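Long-range contacts in 2-dehydropantoate 2-reductase (Geobacter metallireducens, PDB 3HN2), which probably catalyses the NADPH-dependent reduction of ketopantoate to pantoic acid, a step in pantothenate biosynthesis: residues A[19-23]-A[53-58]; A[194-199]-A[295-299]. All coordinates share one frame; numbering follows the deposited sequence.

In the fold
The two contacts follow one another along the chain, contact 1 closing before contact 2 opens, and lie on opposite sides of the chain's centre. Their centres are 36 Å apart and their nearest atoms about 20 Å, so they do not touch. Contact 1 sits in the N-terminal Rossmann-type half, where the end of helix 14-23 meets strand 53-55, an outer strand of the small three-stranded sheet. Contact 2 belongs to the helical C-terminal half and pairs helix 179-200 with helix 290-302, near the end of the chain. Each therefore ties together elements of one half of this two-domain reductase, and neither bridges the halves.

Contact 1: residues A[19-23]-A[53-58]; sequences ALLQR and FTLPHV
The carbonyl oxygen of A19 meets the edge of the F53 ring near its plane, 3.7 Å from F53 CZ, while accepting the helical hydrogen bond from R23 N at 3.1 Å. CB of A19 and CD2 of L20 add apolar contacts to the ring. Over one face lies the R23 guanidinium in a cation-pi contact, CZ of R23 4.2 Å from the F53 centroid. The planes are tilted by 35°, and NH2 of R23 comes closest, 3.4 Å from CD1 of F53. With chi1 at -156°, R23 sends CG away from its backbone N, and bends at chi2 and chi3 fold the chain back over the ring; CG of R23 itself rests 3.7 Å from CE2 of F53. Two residues on from F53, L55 meets Q22 of the helix from the opposite direction. CG and the amide end of Q22 both lie against the L55 methyl groups, CG 3.7 Å from CD1 of L55 and OE1 3.5 Å from CD2 of L55. Backbone hydrogen bonds pair F53 with V46 and L55 with L44. Across this partly buried junction, cohesion comes from cation-pi attraction and apolar contact at F53, and from van der Waals contact between Q22 and L55.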
ATOM      1  N   ALA A  19     -13.979  -7.934  18.604  1.00 52.18           N
ATOM      2  CA  ALA A  19     -14.174  -9.321  18.189  1.00 51.86           C
ATOM      3  C   ALA A  19     -12.871 -10.100  18.223  1.00 52.35           C
ATOM      4  O   ALA A  19     -12.867 -11.273  18.583  1.00 57.73           O
ATOM      5  CB  ALA A  19     -14.791  -9.390  16.809  1.00 50.05           C
ATOM      6  N   LEU A  20     -11.772  -9.444  17.855  1.00 51.44           N
ATOM      7  CA  LEU A  20     -10.453 -10.058  17.933  1.00 55.12           C
ATOM      8  C   LEU A  20      -9.999 -10.194  19.385  1.00 57.58           C
ATOM      9  O   LEU A  20      -9.328 -11.168  19.742  1.00 62.27           O
ATOM     10  CB  LEU A  20      -9.418  -9.269  17.123  1.00 51.80           C
ATOM     11  CG  LEU A  20      -9.523  -9.212  15.593  1.00 61.52           C
ATOM     12  CD1 LEU A  20      -8.389  -8.369  15.049  1.00 68.27           C
ATOM     13  CD2 LEU A  20      -9.520 -10.587  14.933  1.00 53.68           C
ATOM     14  N   LEU A  21     -10.378  -9.221  20.213  1.00 57.78           N
ATOM     15  CA  LEU A  21     -10.045  -9.245  21.637  1.00 56.79           C
ATOM     16  C   LEU A  21     -10.680 -10.415  22.390  1.00 58.07           C
ATOM     17  O   LEU A  21      -9.978 -11.122  23.112  1.00 63.75           O
ATOM     18  CB  LEU A  21     -10.367  -7.909  22.312  1.00 52.41           C
ATOM     19  CG  LEU A  21      -9.327  -6.793  22.143  1.00 58.44           C
ATOM     20  CD1 LEU A  21      -9.962  -5.431  22.378  1.00 62.35           C
ATOM     21  CD2 LEU A  21      -8.102  -6.983  23.040  1.00 60.06           C
ATOM     22  N   GLN A  22     -11.980 -10.650  22.206  1.00 56.68           N
ATOM     23  CA  GLN A  22     -12.621 -11.794  22.869  1.00 59.10           C
ATOM     24  C   GLN A  22     -12.306 -13.145  22.215  1.00 56.72           C
ATOM     25  O   GLN A  22     -12.383 -14.178  22.881  1.00 57.61           O
ATOM     26  CB  GLN A  22     -14.133 -11.598  23.059  1.00 61.57           C
ATOM     27  CG  GLN A  22     -15.015 -12.019  21.898  1.00 60.79           C
ATOM     28  CD  GLN A  22     -16.481 -12.138  22.290  1.00 60.23           C
ATOM     29  OE1 GLN A  22     -17.072 -13.209  22.185  1.00 65.78           O
ATOM     30  NE2 GLN A  22     -17.070 -11.037  22.747  1.00 61.37           N
ATOM     31  N   ARG A  23     -11.938 -13.129  20.930  1.00 55.87           N
ATOM     32  CA  ARG A  23     -11.540 -14.348  20.214  1.00 53.48           C
ATOM     33  C   ARG A  23     -10.286 -14.953  20.833  1.00 54.80           C
ATOM     34  O   ARG A  23     -10.100 -16.166  20.798  1.00 57.87           O
ATOM     35  CB  ARG A  23     -11.310 -14.060  18.730  1.00 56.79           C
ATOM     36  CG  ARG A  23     -11.469 -15.263  17.805  1.00 57.06           C
ATOM     37  CD  ARG A  23     -10.132 -15.861  17.384  1.00 62.93           C
ATOM     38  NE  ARG A  23      -9.329 -14.937  16.582  1.00 78.93           N
ATOM     39  CZ  ARG A  23      -9.374 -14.845  15.255  1.00 77.71           C
ATOM     40  NH1 ARG A  23      -8.598 -13.970  14.627  1.00 66.76           N
ATOM     41  NH2 ARG A  23     -10.192 -15.621  14.553  1.00 77.69           N
ATOM     42  N   PHE A  53     -14.252 -15.405  10.531  1.00 69.95           N
ATOM     43  CA  PHE A  53     -14.677 -16.094  11.752  1.00 70.70           C
ATOM     44  C   PHE A  53     -15.993 -15.536  12.297  1.00 72.04           C
ATOM     45  O   PHE A  53     -16.391 -14.419  11.969  1.00 73.91           O
ATOM     46  CB  PHE A  53     -13.566 -16.119  12.822  1.00 66.67           C
ATOM     47  CG  PHE A  53     -13.402 -14.832  13.588  1.00 68.63           C
ATOM     48  CD1 PHE A  53     -12.647 -13.787  13.070  1.00 65.53           C
ATOM     49  CD2 PHE A  53     -13.972 -14.681  14.853  1.00 59.26           C
ATOM     50  CE1 PHE A  53     -12.480 -12.603  13.790  1.00 53.12           C
ATOM     51  CE2 PHE A  53     -13.815 -13.501  15.569  1.00 55.98           C
ATOM     52  CZ  PHE A  53     -13.066 -12.460  15.036  1.00 48.26           C
ATOM     53  N   THR A  54     -16.668 -16.329  13.122  1.00 74.15           N
ATOM     54  CA  THR A  54     -17.983 -15.966  13.636  1.00 76.51           C
ATOM     55  C   THR A  54     -18.060 -16.192  15.144  1.00 78.39           C
ATOM     56  O   THR A  54     -17.727 -17.270  15.637  1.00 80.18           O
ATOM     57  CB  THR A  54     -19.105 -16.776  12.940  1.00 76.22           C
ATOM     58  OG1 THR A  54     -18.767 -18.168  12.949  1.00 84.21           O
ATOM     59  CG2 THR A  54     -19.289 -16.329  11.497  1.00 67.60           C
ATOM     60  N   LEU A  55     -18.481 -15.163  15.873  1.00 80.14           N
ATOM     61  CA  LEU A  55     -18.736 -15.298  17.303  1.00 81.90           C
ATOM     62  C   LEU A  55     -20.205 -15.637  17.509  1.00 84.40           C
ATOM     63  O   LEU A  55     -21.071 -14.804  17.225  1.00 87.17           O
ATOM     64  CB  LEU A  55     -18.384 -14.013  18.056  1.00 80.57           C
ATOM     65  CG  LEU A  55     -16.918 -13.596  18.168  1.00 80.37           C
ATOM     66  CD1 LEU A  55     -16.839 -12.156  18.635  1.00 73.16           C
ATOM     67  CD2 LEU A  55     -16.134 -14.512  19.101  1.00 79.99           C
ATOM     68  N   PRO A  56     -20.492 -16.860  17.998  1.00 84.36           N
ATOM     69  CA  PRO A  56     -21.871 -17.326  18.169  1.00 84.04           C
ATOM     70  C   PRO A  56     -22.602 -16.521  19.240  1.00 82.45           C
ATOM     71  O   PRO A  56     -23.771 -16.168  19.068  1.00 81.08           O
ATOM     72  CB  PRO A  56     -21.703 -18.784  18.621  1.00 83.90           C
ATOM     73  CG  PRO A  56     -20.284 -19.142  18.309  1.00 83.90           C
ATOM     74  CD  PRO A  56     -19.517 -17.875  18.436  1.00 83.51           C
ATOM     75  N   HIS A  57     -21.891 -16.229  20.325  1.00 80.54           N
ATOM     76  CA  HIS A  57     -22.409 -15.427  21.418  1.00 77.21           C
ATOM     77  C   HIS A  57     -21.559 -14.168  21.593  1.00 75.97           C
ATOM     78  O   HIS A  57     -20.327 -14.222  21.534  1.00 75.96           O
ATOM     79  CB  HIS A  57     -22.439 -16.256  22.709  1.00 78.70           C
ATOM     80  CG  HIS A  57     -22.592 -15.437  23.954  1.00 75.50           C
ATOM     81  ND1 HIS A  57     -21.628 -15.394  24.938  1.00 69.70           N
ATOM     82  CD2 HIS A  57     -23.588 -14.617  24.366  1.00 76.52           C
ATOM     83  CE1 HIS A  57     -22.028 -14.590  25.907  1.00 76.94           C
ATOM     84  NE2 HIS A  57     -23.212 -14.103  25.583  1.00 81.66           N
ATOM     85  N   VAL A  58     -22.234 -13.040  21.789  1.00 71.90           N
ATOM     86  CA  VAL A  58     -21.579 -11.766  22.076  1.00 67.41           C
ATOM     87  C   VAL A  58     -22.239 -11.117  23.299  1.00 67.11           C
ATOM     88  O   VAL A  58     -23.468 -10.999  23.362  1.00 69.10           O
ATOM     89  CB  VAL A  58     -21.602 -10.827  20.831  1.00 65.45           C
ATOM     90  CG1 VAL A  58     -21.489  -9.363  21.218  1.00 56.47           C
ATOM     91  CG2 VAL A  58     -20.493 -11.205  19.858  1.00 60.15           C
TER

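Contact 2: residues A[194-199]-A[295-299]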
ATOM      1  N   ASN A 194      -9.076  11.524   2.930  1.00 44.23           N
ATOM      2  CA  ASN A 194     -10.465  11.599   3.417  1.00 46.61           C
ATOM      3  C   ASN A 194     -11.177  12.903   3.024  1.00 47.96           C
ATOM      4  O   ASN A 194     -12.405  12.955   2.997  1.00 56.88           O
ATOM      5  CB  ASN A 194     -10.575  11.348   4.922  1.00 52.91           C
ATOM      6  CG  ASN A 194     -10.373   9.895   5.283  1.00 54.84           C
ATOM      7  OD1 ASN A 194      -9.294   9.338   5.086  1.00 82.11           O
ATOM      8  ND2 ASN A 194     -11.412   9.272   5.823  1.00 41.21           N
ATOM      9  N   GLY A 195     -10.400  13.935   2.690  1.00 47.20           N
ATOM     10  CA  GLY A 195     -10.940  15.189   2.159  1.00 43.18           C
ATOM     11  C   GLY A 195     -11.369  15.166   0.698  1.00 38.99           C
ATOM     12  O   GLY A 195     -12.542  15.388   0.392  1.00 40.13           O
ATOM     13  N   LEU A 196     -10.418  14.906  -0.197  1.00 38.44           N
ATOM     14  CA  LEU A 196     -10.632  14.991  -1.654  1.00 35.99           C
ATOM     15  C   LEU A 196     -11.613  13.958  -2.175  1.00 33.96           C
ATOM     16  O   LEU A 196     -12.526  14.290  -2.922  1.00 40.41           O
ATOM     17  CB  LEU A 196      -9.301  14.852  -2.401  1.00 37.51           C
ATOM     18  CG  LEU A 196      -8.475  16.069  -2.843  1.00 46.24           C
ATOM     19  CD1 LEU A 196      -8.786  17.354  -2.086  1.00 42.04           C
ATOM     20  CD2 LEU A 196      -6.991  15.741  -2.769  1.00 40.49           C
ATOM     21  N   CYS A 197     -11.417  12.710  -1.752  1.00 44.42           N
ATOM     22  CA  CYS A 197     -12.264  11.579  -2.127  1.00 43.74           C
ATOM     23  C   CYS A 197     -13.734  11.756  -1.781  1.00 44.48           C
ATOM     24  O   CYS A 197     -14.599  11.402  -2.574  1.00 46.92           O
ATOM     25  CB  CYS A 197     -11.752  10.299  -1.471  1.00 44.19           C
ATOM     26  SG  CYS A 197     -10.060   9.913  -1.897  1.00 59.76           S
ATOM     27  N   ALA A 198     -14.010  12.280  -0.589  1.00 44.23           N
ATOM     28  CA  ALA A 198     -15.379  12.522  -0.157  1.00 44.16           C
ATOM     29  C   ALA A 198     -16.012  13.656  -0.965  1.00 47.08           C
ATOM     30  O   ALA A 198     -17.178  13.576  -1.360  1.00 56.25           O
ATOM     31  CB  ALA A 198     -15.414  12.831   1.334  1.00 45.41           C
ATOM     32  N   LEU A 199     -15.219  14.695  -1.225  1.00 36.69           N
ATOM     33  CA  LEU A 199     -15.653  15.861  -1.997  1.00 31.93           C
ATOM     34  C   LEU A 199     -15.913  15.550  -3.479  1.00 41.68           C
ATOM     35  O   LEU A 199     -16.960  15.897  -4.010  1.00 47.98           O
ATOM     36  CB  LEU A 199     -14.598  16.954  -1.876  1.00 11.88           C
ATOM     37  CG  LEU A 199     -14.709  18.204  -2.726  1.00  2.52           C
ATOM     38  CD1 LEU A 199     -15.937  19.052  -2.448  1.00  6.07           C
ATOM     39  CD2 LEU A 199     -13.411  18.999  -2.609  1.00  2.00           C
ATOM     40  N   LEU A 295     -10.456  23.187   1.682  1.00 29.21           N
ATOM     41  CA  LEU A 295     -10.983  21.820   1.760  1.00 24.69           C
ATOM     42  C   LEU A 295     -12.061  21.638   2.834  1.00 31.55           C
ATOM     43  O   LEU A 295     -13.180  21.217   2.518  1.00 31.31           O
ATOM     44  CB  LEU A 295      -9.845  20.821   1.962  1.00 32.85           C
ATOM     45  CG  LEU A 295     -10.100  19.338   1.651  1.00 38.44           C
ATOM     46  CD1 LEU A 295     -11.033  19.143   0.465  1.00 34.01           C
ATOM     47  CD2 LEU A 295      -8.769  18.653   1.389  1.00 30.37           C
ATOM     48  N   ALA A 296     -11.735  21.975   4.084  1.00 26.86           N
ATOM     49  CA  ALA A 296     -12.689  21.879   5.194  1.00 24.33           C
ATOM     50  C   ALA A 296     -14.005  22.549   4.843  1.00 26.04           C
ATOM     51  O   ALA A 296     -15.080  21.954   5.023  1.00 21.20           O
ATOM     52  CB  ALA A 296     -12.098  22.506   6.481  1.00 35.65           C
ATOM     53  N   THR A 297     -13.901  23.773   4.313  1.00 19.14           N
ATOM     54  CA  THR A 297     -15.059  24.582   3.947  1.00 22.45           C
ATOM     55  C   THR A 297     -15.864  23.993   2.780  1.00 37.74           C
ATOM     56  O   THR A 297     -17.085  23.838   2.895  1.00 42.65           O
ATOM     57  CB  THR A 297     -14.654  26.019   3.586  1.00 26.94           C
ATOM     58  OG1 THR A 297     -13.573  26.447   4.417  1.00 30.43           O
ATOM     59  CG2 THR A 297     -15.820  26.949   3.775  1.00 37.16           C
ATOM     60  N   LEU A 298     -15.191  23.666   1.671  1.00 26.73           N
ATOM     61  CA  LEU A 298     -15.856  23.034   0.522  1.00 33.65           C
ATOM     62  C   LEU A 298     -16.516  21.737   0.951  1.00 38.34           C
ATOM     63  O   LEU A 298     -17.486  21.279   0.334  1.00 37.34           O
ATOM     64  CB  LEU A 298     -14.858  22.699  -0.598  1.00 30.82           C
ATOM     65  CG  LEU A 298     -14.324  23.822  -1.473  1.00 26.52           C
ATOM     66  CD1 LEU A 298     -13.098  23.326  -2.209  1.00 50.66           C
ATOM     67  CD2 LEU A 298     -15.386  24.318  -2.446  1.00 45.92           C
ATOM     68  N   LEU A 299     -15.982  21.138   2.011  1.00 18.73           N
ATOM     69  CA  LEU A 299     -16.490  19.848   2.413  1.00 20.48           C
ATOM     70  C   LEU A 299     -17.752  19.990   3.263  1.00 32.27           C
ATOM     71  O   LEU A 299     -18.641  19.147   3.188  1.00 46.73           O
ATOM     72  CB  LEU A 299     -15.385  19.038   3.064  1.00  2.00           C
ATOM     73  CG  LEU A 299     -15.356  17.511   3.005  1.00  9.82           C
ATOM     74  CD1 LEU A 299     -15.872  16.896   1.704  1.00 40.39           C
ATOM     75  CD2 LEU A 299     -13.922  17.144   3.238  1.00  8.64           C
TER
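L295 reaches across to three residues of segment 194-199 with its two methyl groups. CD2 of L295 sits 3.7 Å from CD1 of L196, whose side chain crosses it at about a right angle, while CD1 of L295 lies 3.9 Å from CD2 of L199 and 4.0 Å from the carbonyl carbon of G195. A chi1 of -162°, placing CG opposite the backbone N, carries this fork to the neighbouring helix. The missing side chain at G195 matters, since a beta-carbon there would clash with CD2 of L295. An alanine in place of L295 would be likely to leave L196 CD1 and L199 CD2 without their apolar partner and open a gap above G195. One turn on, L298 touches from the exposed margin, its backbone O 3.9 Å and its CB 4.2 Å from CD1 of L199. L299 repeats the reach of L295: its CD2 rests 3.6 Å from G195 O, an oxygen that already accepts the helical bond from L199 N, and its CD1 lies 3.8 Å from CB of L199. M259 and I271, from two further helices, also touch L299. The segment axes run in broadly the same direction, 30° apart and 10.0 Å at closest approach. Leucines spaced one turn apart on helix 290-302, packed against a glycine-bearing face of helix 179-200, form part of the core of the all-helical C-terminal domain of ketopantoate reductases.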